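PDB 3EAA: EvpC from Edwardsiella tarda, which is a key, secreted type VI secretion system protein of the Hcp family, whose six-subunit assemblies probably build the secretion tube. Local coordinates for residues A[7-12]-A[81-86]; A[52-57]-A[153-158]; A[105-110]-A[124-129]. All coordinates share one frame; numbering follows the deposited sequence.

Interaction 1: A[7-12]-A[81-86]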
loop_
_atom_site.group_PDB
_atom_site.type_symbol
_atom_site.label_atom_id
_atom_site.label_comp_id
_atom_site.label_asym_id
_atom_site.label_seq_id
_atom_site.Cartn_x
_atom_site.Cartn_y
_atom_site.Cartn_z
ATOM N N ILE A 7 1.533 9.402 30.977
ATOM C CA ILE A 7 2.660 8.510 31.225
ATOM C C ILE A 7 3.754 9.166 32.073
ATOM O O ILE A 7 4.132 10.311 31.834
ATOM C CB ILE A 7 3.254 7.986 29.905
ATOM C CG1 ILE A 7 3.994 6.671 30.137
ATOM C CG2 ILE A 7 4.164 9.030 29.255
ATOM C CD1 ILE A 7 4.564 6.078 28.880
ATOM N N LYS A 8 4.261 8.428 33.059
ATOM C CA LYS A 8 5.225 8.967 34.018
ATOM C C LYS A 8 6.600 8.302 33.993
ATOM O O LYS A 8 6.716 7.076 33.945
ATOM C CB LYS A 8 4.670 8.895 35.435
ATOM C CG LYS A 8 5.738 9.029 36.499
ATOM C CD LYS A 8 5.118 9.109 37.880
ATOM C CE LYS A 8 6.116 9.640 38.900
ATOM N NZ LYS A 8 5.441 10.228 40.100
ATOM N N LEU A 9 7.634 9.144 34.037
ATOM C CA LEU A 9 9.030 8.715 34.058
ATOM C C LEU A 9 9.725 9.315 35.261
ATOM O O LEU A 9 9.464 10.461 35.631
ATOM C CB LEU A 9 9.758 9.207 32.816
ATOM C CG LEU A 9 9.797 8.372 31.543
ATOM C CD1 LEU A 9 10.029 9.299 30.365
ATOM C CD2 LEU A 9 10.887 7.317 31.615
ATOM N N ASP A 10 10.627 8.544 35.854
ATOM C CA ASP A 10 11.338 8.972 37.051
ATOM C C ASP A 10 12.280 10.132 36.771
ATOM O O ASP A 10 13.226 10.004 35.995
ATOM C CB ASP A 10 12.096 7.797 37.659
ATOM C CG ASP A 10 11.164 6.730 38.180
ATOM O OD1 ASP A 10 10.166 7.102 38.837
ATOM O OD2 ASP A 10 11.421 5.531 37.930
ATOM N N LYS A 11 12.001 11.261 37.414
ATOM C CA LYS A 11 12.774 12.494 37.238
ATOM C C LYS A 11 12.771 12.970 35.783
ATOM O O LYS A 11 13.824 13.215 35.201
ATOM C CB LYS A 11 14.213 12.345 37.767
ATOM C CG LYS A 11 14.371 12.589 39.285
ATOM C CD LYS A 11 15.838 12.541 39.758
ATOM C CE LYS A 11 16.370 11.112 39.821
ATOM N NZ LYS A 11 17.845 11.033 40.043
ATOM N N VAL A 12 11.578 13.091 35.204
ATOM C CA VAL A 12 11.410 13.512 33.811
ATOM C C VAL A 12 10.085 14.250 33.625
ATOM O O VAL A 12 9.121 13.706 33.094
ATOM C CB VAL A 12 11.466 12.321 32.819
ATOM C CG1 VAL A 12 11.279 12.811 31.387
ATOM C CG2 VAL A 12 12.781 11.571 32.944
ATOM N N PRO A 81 13.951 3.436 36.273
ATOM C CA PRO A 81 13.489 2.345 37.125
ATOM C C PRO A 81 12.073 1.967 36.768
ATOM O O PRO A 81 11.678 0.809 36.874
ATOM C CB PRO A 81 13.482 2.980 38.518
ATOM C CG PRO A 81 14.237 4.286 38.380
ATOM C CD PRO A 81 14.014 4.720 36.991
ATOM N N THR A 82 11.306 2.960 36.346
ATOM C CA THR A 82 9.867 2.801 36.319
ATOM C C THR A 82 9.166 3.731 35.351
ATOM O O THR A 82 9.330 4.948 35.400
ATOM C CB THR A 82 9.299 3.048 37.716
ATOM O OG1 THR A 82 9.680 1.968 38.571
ATOM C CG2 THR A 82 7.785 3.166 37.672
ATOM N N LEU A 83 8.363 3.132 34.485
ATOM C CA LEU A 83 7.469 3.870 33.618
ATOM C C LEU A 83 6.031 3.457 33.928
ATOM O O LEU A 83 5.699 2.279 33.893
ATOM C CB LEU A 83 7.795 3.574 32.159
ATOM C CG LEU A 83 6.871 4.285 31.183
ATOM C CD1 LEU A 83 7.296 5.736 31.067
ATOM C CD2 LEU A 83 6.880 3.597 29.839
ATOM N N GLU A 84 5.192 4.435 34.246
ATOM C CA GLU A 84 3.796 4.179 34.541
ATOM C C GLU A 84 2.905 4.708 33.437
ATOM O O GLU A 84 2.864 5.897 33.186
ATOM C CB GLU A 84 3.387 4.849 35.851
ATOM C CG GLU A 84 3.956 4.206 37.100
ATOM C CD GLU A 84 3.905 5.141 38.303
ATOM O OE1 GLU A 84 2.803 5.613 38.668
ATOM O OE2 GLU A 84 4.974 5.407 38.886
ATOM N N LEU A 85 2.174 3.824 32.784
ATOM C CA LEU A 85 1.170 4.271 31.831
ATOM C C LEU A 85 -0.221 4.279 32.469
ATOM O O LEU A 85 -0.557 3.410 33.289
ATOM C CB LEU A 85 1.180 3.407 30.570
ATOM C CG LEU A 85 0.562 4.119 29.366
ATOM C CD1 LEU A 85 1.209 3.667 28.072
ATOM C CD2 LEU A 85 -0.948 3.921 29.334
ATOM N N GLU A 86 -1.025 5.264 32.089
ATOM C CA GLU A 86 -2.313 5.456 32.729
ATOM C C GLU A 86 -3.353 6.071 31.792
ATOM O O GLU A 86 -3.194 7.199 31.321
ATOM C CB GLU A 86 -2.128 6.329 33.962
ATOM C CG GLU A 86 -3.127 6.093 35.051
ATOM C CD GLU A 86 -2.648 6.622 36.392
ATOM O OE1 GLU A 86 -1.508 6.290 36.792
ATOM O OE2 GLU A 86 -3.413 7.365 37.047
#
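Ile7 meets Leu83 and Leu85 on one face of an antiparallel strand pair, while Lys8 and Glu84 share the other. The axes of strands 7-9 and 82-86 run 168° apart in direction and approach to 4.7 Å. Lys8 and Glu84 are a hydrogen-bonded pair: Lys8 N gives to Glu84 O over 2.9 Å, and Glu84 N returns a bond to Lys8 O at 3.1 Å. Packing is tight on the leucine face. There Ile7 swings CG1 anti to its own backbone N (chi1 -156°), and its CD1 lies against both branches of Leu83, 3.5 Å from CD1 and from CD2. Leu9 CG also touches Leu83 CD1, at 3.7 Å. The opposite face is looser and partly open to solvent: Lys8 and Glu84 extend side by side in the same direction, yet Lys8 NZ stays 5.0 Å from Glu84 OE2, too far for a salt bridge, though the opposite charges may attract weakly. The strands also part toward Asp10, whose CA lies 6.4 Å from the CA of Thr82. Strand 80-88 continues the sheet through backbone bonds from Leu83 to Phe102 and from Leu85 to Tyr100, Ile7 bonds to Ile25 on the far side, and the leucine face packs against Leu57 of strand 52-62.

Interaction 2: A[52-57]-A[153-158]; sequences AMMSVL and EGWSLI
Met54 and Trp155 are brought together by their torsions: in Met54 chi1 of -38° sets CG beside the backbone N and an extended chi2 (163°) carries the selenium to the indole, which Trp155 sends out on a fully extended first torsion (chi1 -179°). The result is a Met-aromatic contact, made here by selenomethionine, between the two sheets of the Hcp beta-barrel fold, for strand 52-62 and strand 154-156 belong to different ones. Met54 SE sits 4.6 Å from the centroid of the Trp155 five-membered ring, an oblique approach in which the nearest ring atom is Trp155 CD1, at 3.6 Å from the selenium. The same selenium lies against Leu157, 3.8 Å from its CG, so one atom bridges the tryptophan and the leucine. Selenomethionine Met53 adds a more distant touch, its CE lying 4.3 Å from Leu157 CD1. The contact is apolar and largely buried, with shape and dispersion rather than polar bonds joining the segments. Other subunits border it: Val75 of a third subunit packs on Met54 and Trp155, and Lys69 of that subunit forms a salt bridge with the neighbouring Glu153, while Met40 of a second subunit packs on Met53. Beyond the indole's five-membered ring, the benzo ring takes the last touch, as Ala52 CB comes to 3.7 Å from Trp155 CZ2.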
loop_
_atom_site.group_PDB
_atom_site.type_symbol
_atom_site.label_atom_id
_atom_site.label_comp_id
_atom_site.label_asym_id
_atom_site.label_seq_id
_atom_site.Cartn_x
_atom_site.Cartn_y
_atom_site.Cartn_z
ATOM N N ALA A 52 7.636 -17.165 25.814
ATOM C CA ALA A 52 6.869 -15.966 25.981
ATOM C C ALA A 52 7.425 -14.729 25.414
ATOM O O ALA A 52 8.539 -14.427 25.616
ATOM C CB ALA A 52 6.676 -15.761 27.353
HETATM N N MSE A 53 6.621 -13.950 24.752
HETATM C CA MSE A 53 7.135 -12.691 24.440
HETATM C C MSE A 53 6.378 -11.480 24.337
HETATM O O MSE A 53 5.264 -11.498 23.981
HETATM C CB MSE A 53 8.169 -12.760 23.406
HETATM C CG MSE A 53 9.083 -11.581 23.430
HETATM SE SE MSE A 53 11.319 -12.088 23.485
HETATM C CE MSE A 53 10.607 -9.985 24.044
HETATM N N MSE A 54 7.084 -10.396 24.590
HETATM C CA MSE A 54 6.549 -9.074 24.723
HETATM C C MSE A 54 7.133 -8.043 23.812
HETATM O O MSE A 54 8.242 -8.116 23.401
HETATM C CB MSE A 54 6.559 -8.642 26.173
HETATM C CG MSE A 54 6.240 -9.677 27.087
HETATM SE SE MSE A 54 6.869 -9.091 29.189
HETATM C CE MSE A 54 4.786 -8.599 28.470
ATOM N N SER A 55 6.327 -7.055 23.501
ATOM C CA SER A 55 6.709 -5.967 22.626
ATOM C C SER A 55 7.065 -4.642 23.222
ATOM O O SER A 55 6.726 -4.362 24.307
ATOM C CB SER A 55 5.724 -5.778 21.487
ATOM O OG SER A 55 4.803 -4.804 21.751
ATOM N N VAL A 56 7.787 -3.821 22.501
ATOM C CA VAL A 56 8.053 -2.496 23.013
ATOM C C VAL A 56 6.725 -1.768 23.116
ATOM O O VAL A 56 5.733 -2.184 22.508
ATOM C CB VAL A 56 9.005 -1.745 22.082
ATOM C CG1 VAL A 56 9.395 -0.425 22.682
ATOM C CG2 VAL A 56 10.243 -2.588 21.822
ATOM N N LEU A 57 6.696 -0.703 23.909
ATOM C CA LEU A 57 5.531 0.165 23.970
ATOM C C LEU A 57 5.813 1.338 23.059
ATOM O O LEU A 57 6.896 1.912 23.109
ATOM C CB LEU A 57 5.312 0.669 25.388
ATOM C CG LEU A 57 4.303 1.805 25.534
ATOM C CD1 LEU A 57 2.892 1.270 25.642
ATOM C CD2 LEU A 57 4.624 2.650 26.746
ATOM N N GLU A 153 -1.898 -8.067 37.317
ATOM C CA GLU A 153 -1.026 -9.159 36.925
ATOM C C GLU A 153 0.025 -8.636 35.957
ATOM O O GLU A 153 0.011 -7.456 35.598
ATOM C CB GLU A 153 -1.831 -10.305 36.315
ATOM C CG GLU A 153 -2.574 -11.127 37.352
ATOM C CD GLU A 153 -3.843 -11.744 36.819
ATOM O OE1 GLU A 153 -3.779 -12.478 35.808
ATOM O OE2 GLU A 153 -4.910 -11.501 37.423
ATOM N N GLY A 154 0.945 -9.500 35.549
ATOM C CA GLY A 154 2.044 -9.047 34.729
ATOM C C GLY A 154 3.048 -10.138 34.473
ATOM O O GLY A 154 2.709 -11.310 34.514
ATOM N N TRP A 155 4.293 -9.754 34.223
ATOM C CA TRP A 155 5.290 -10.719 33.791
ATOM C C TRP A 155 6.683 -10.105 33.761
ATOM O O TRP A 155 6.830 -8.886 33.681
ATOM C CB TRP A 155 4.899 -11.253 32.417
ATOM C CG TRP A 155 5.807 -12.276 31.852
ATOM C CD1 TRP A 155 6.961 -12.053 31.162
ATOM C CD2 TRP A 155 5.631 -13.699 31.884
ATOM N NE1 TRP A 155 7.522 -13.245 30.776
ATOM C CE2 TRP A 155 6.725 -14.271 31.209
ATOM C CE3 TRP A 155 4.655 -14.540 32.428
ATOM C CZ2 TRP A 155 6.878 -15.647 31.062
ATOM C CZ3 TRP A 155 4.807 -15.910 32.279
ATOM C CH2 TRP A 155 5.909 -16.449 31.604
ATOM N N SER A 156 7.701 -10.959 33.845
ATOM C CA SER A 156 9.092 -10.510 33.853
ATOM C C SER A 156 9.955 -11.270 32.872
ATOM O O SER A 156 9.963 -12.495 32.867
ATOM C CB SER A 156 9.707 -10.680 35.235
ATOM O OG SER A 156 11.122 -10.554 35.176
ATOM N N LEU A 157 10.718 -10.530 32.074
ATOM C CA LEU A 157 11.635 -11.112 31.107
ATOM C C LEU A 157 12.973 -11.478 31.729
ATOM O O LEU A 157 13.846 -12.020 31.051
ATOM C CB LEU A 157 11.849 -10.147 29.944
ATOM C CG LEU A 157 10.595 -9.863 29.115
ATOM C CD1 LEU A 157 10.824 -8.705 28.156
ATOM C CD2 LEU A 157 10.143 -11.120 28.375
ATOM N N ILE A 158 13.142 -11.184 33.015
ATOM C CA ILE A 158 14.357 -11.597 33.700
ATOM C C ILE A 158 14.178 -12.994 34.302
ATOM O O ILE A 158 15.141 -13.742 34.460
ATOM C CB ILE A 158 14.776 -10.610 34.810
ATOM C CG1 ILE A 158 14.246 -9.205 34.539
ATOM C CG2 ILE A 158 16.288 -10.574 34.943
ATOM C CD1 ILE A 158 14.778 -8.168 35.515
#

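Interaction 3: A[105-110]-A[124-129]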
loop_
_atom_site.group_PDB
_atom_site.type_symbol
_atom_site.label_atom_id
_atom_site.label_comp_id
_atom_site.label_asym_id
_atom_site.label_seq_id
_atom_site.Cartn_x
_atom_site.Cartn_y
_atom_site.Cartn_z
ATOM N N VAL A 105 13.157 0.501 32.503
ATOM C CA VAL A 105 12.812 0.996 31.190
ATOM C C VAL A 105 13.947 1.751 30.516
ATOM O O VAL A 105 14.759 2.393 31.177
ATOM C CB VAL A 105 11.615 1.952 31.268
ATOM C CG1 VAL A 105 10.834 1.925 29.952
ATOM C CG2 VAL A 105 10.720 1.591 32.433
ATOM N N ALA A 106 13.971 1.682 29.185
ATOM C CA ALA A 106 14.875 2.477 28.352
ATOM C C ALA A 106 14.126 3.084 27.164
ATOM O O ALA A 106 13.093 2.582 26.746
ATOM C CB ALA A 106 16.029 1.612 27.857
ATOM N N VAL A 107 14.647 4.170 26.616
ATOM C CA VAL A 107 14.168 4.648 25.327
ATOM C C VAL A 107 14.992 3.988 24.221
ATOM O O VAL A 107 16.195 4.221 24.113
ATOM C CB VAL A 107 14.269 6.184 25.189
ATOM C CG1 VAL A 107 13.833 6.600 23.797
ATOM C CG2 VAL A 107 13.436 6.887 26.248
ATOM N N SER A 108 14.349 3.156 23.408
ATOM C CA SER A 108 15.061 2.417 22.370
ATOM C C SER A 108 15.109 3.213 21.074
ATOM O O SER A 108 15.968 3.002 20.225
ATOM C CB SER A 108 14.407 1.053 22.130
ATOM O OG SER A 108 12.997 1.171 21.995
ATOM N N SER A 109 14.170 4.131 20.923
ATOM C CA SER A 109 14.169 5.005 19.772
ATOM C C SER A 109 13.348 6.241 20.062
ATOM O O SER A 109 12.377 6.220 20.821
ATOM C CB SER A 109 13.615 4.303 18.539
ATOM O OG SER A 109 12.211 4.479 18.443
ATOM N N TYR A 110 13.780 7.331 19.462
ATOM C CA TYR A 110 13.057 8.562 19.525
ATOM C C TYR A 110 12.992 9.040 18.095
ATOM O O TYR A 110 14.004 9.052 17.393
ATOM C CB TYR A 110 13.818 9.570 20.371
ATOM C CG TYR A 110 13.326 10.979 20.172
ATOM C CD1 TYR A 110 12.411 11.539 21.048
ATOM C CD2 TYR A 110 13.753 11.739 19.096
ATOM C CE1 TYR A 110 11.951 12.816 20.867
ATOM C CE2 TYR A 110 13.290 13.006 18.907
ATOM C CZ TYR A 110 12.392 13.544 19.796
ATOM O OH TYR A 110 11.919 14.820 19.614
ATOM N N GLU A 124 6.157 13.532 18.010
ATOM C CA GLU A 124 7.201 12.544 18.202
ATOM C C GLU A 124 6.628 11.169 18.528
ATOM O O GLU A 124 5.534 11.045 19.099
ATOM C CB GLU A 124 8.216 12.991 19.263
ATOM C CG GLU A 124 7.621 13.610 20.527
ATOM C CD GLU A 124 8.684 13.933 21.578
ATOM O OE1 GLU A 124 9.439 13.017 21.959
ATOM O OE2 GLU A 124 8.779 15.100 22.026
ATOM N N THR A 125 7.384 10.143 18.147
ATOM C CA THR A 125 7.025 8.761 18.428
ATOM C C THR A 125 8.149 8.070 19.175
ATOM O O THR A 125 9.265 7.982 18.679
ATOM C CB THR A 125 6.755 7.991 17.145
ATOM O OG1 THR A 125 5.811 8.721 16.351
ATOM C CG2 THR A 125 6.215 6.593 17.461
ATOM N N ILE A 126 7.847 7.577 20.369
ATOM C CA ILE A 126 8.868 6.991 21.226
ATOM C C ILE A 126 8.663 5.504 21.518
ATOM O O ILE A 126 7.566 5.059 21.873
ATOM C CB ILE A 126 8.971 7.719 22.577
ATOM C CG1 ILE A 126 9.116 9.222 22.379
ATOM C CG2 ILE A 126 10.145 7.184 23.367
ATOM C CD1 ILE A 126 7.811 9.938 22.335
ATOM N N ASP A 127 9.741 4.739 21.386
ATOM C CA ASP A 127 9.707 3.328 21.717
ATOM C C ASP A 127 10.419 3.073 23.036
ATOM O O ASP A 127 11.592 3.408 23.207
ATOM C CB ASP A 127 10.301 2.485 20.586
ATOM C CG ASP A 127 9.331 2.304 19.421
ATOM O OD1 ASP A 127 8.311 3.022 19.378
ATOM O OD2 ASP A 127 9.575 1.431 18.557
ATOM N N PHE A 128 9.682 2.482 23.966
ATOM C CA PHE A 128 10.170 2.210 25.300
ATOM C C PHE A 128 10.437 0.728 25.504
ATOM O O PHE A 128 9.503 -0.074 25.585
ATOM C CB PHE A 128 9.144 2.669 26.317
ATOM C CG PHE A 128 9.084 4.151 26.488
ATOM C CD1 PHE A 128 8.016 4.865 26.002
ATOM C CD2 PHE A 128 10.085 4.825 27.157
ATOM C CE1 PHE A 128 7.948 6.228 26.172
ATOM C CE2 PHE A 128 10.019 6.182 27.335
ATOM C CZ PHE A 128 8.950 6.889 26.841
ATOM N N ALA A 129 11.715 0.364 25.571
ATOM C CA ALA A 129 12.097 -0.998 25.932
ATOM C C ALA A 129 12.097 -1.166 27.459
ATOM O O ALA A 129 12.310 -0.201 28.190
ATOM C CB ALA A 129 13.447 -1.332 25.347
#
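Ser108 and Ser109 both face Asp127 in a classic beta bulge, where the hairpin's register slips by one residue. Asp127 O accepts Ser108 N at 2.8 Å and, weakly, Ser108 OG, which chi1 of 48° holds between its own N and carbonyl carbon. Across the bulge, Asp127 N gives to Ser109 O at 3.1 Å. Toward the other end, Ala106 N donates to Ala129 O over 2.7 Å; the return bond from Ala129 N to Ala106 O is bent and weak. The acidic side chains find their strong partners elsewhere: Asp127 OD1 forms a salt bridge with Arg58 NE, and Glu124 OE2 forms one with Lys61 NZ and a hydrogen bond with Ser67 OG, which would largely offset the negative charge of both groups. Val107, Ile126 and Phe128 form an apolar patch on the other face. Val107 sends CG1 to Ile126 CG2 (3.8 Å) and CG2 to Phe128 CE2 (3.7 Å), running alongside the phenylalanine, with Ile126 CG2 above one face of its ring, toward the rim. Strand 123-129 also bonds to strand 52-62 on its other edge, through Ile126 with Val59 and Phe128 with Leu57. Helix 67-76 lies against Val107, Tyr110 and Glu124, and beyond strand 105-113 the sheet runs on into a second subunit, where Tyr110 pairs with an antiparallel strand.

Overall arrangement
Interactions 1 and 3 follow one another along the chain, and interaction 3 lies nested within the loop closed by interaction 2, which alternates with interaction 1. Interaction 1 sits in the seven-strand sheet and interaction 3 in the four-strand sheet, while interaction 2 spans the two. The centre of interaction 1 is about 17 Å from that of interaction 2 and about 12 Å from that of interaction 3; the centres of interactions 2 and 3 are about 16 Å apart. The apolar core between the sheets links them: Leu57 packs on Leu83, and Leu83 on Phe128. Strands 52-62, 105-113, 123-129 and 154-156 also carry contacts between subunits, whereas the segments of interaction 1 touch no other subunit.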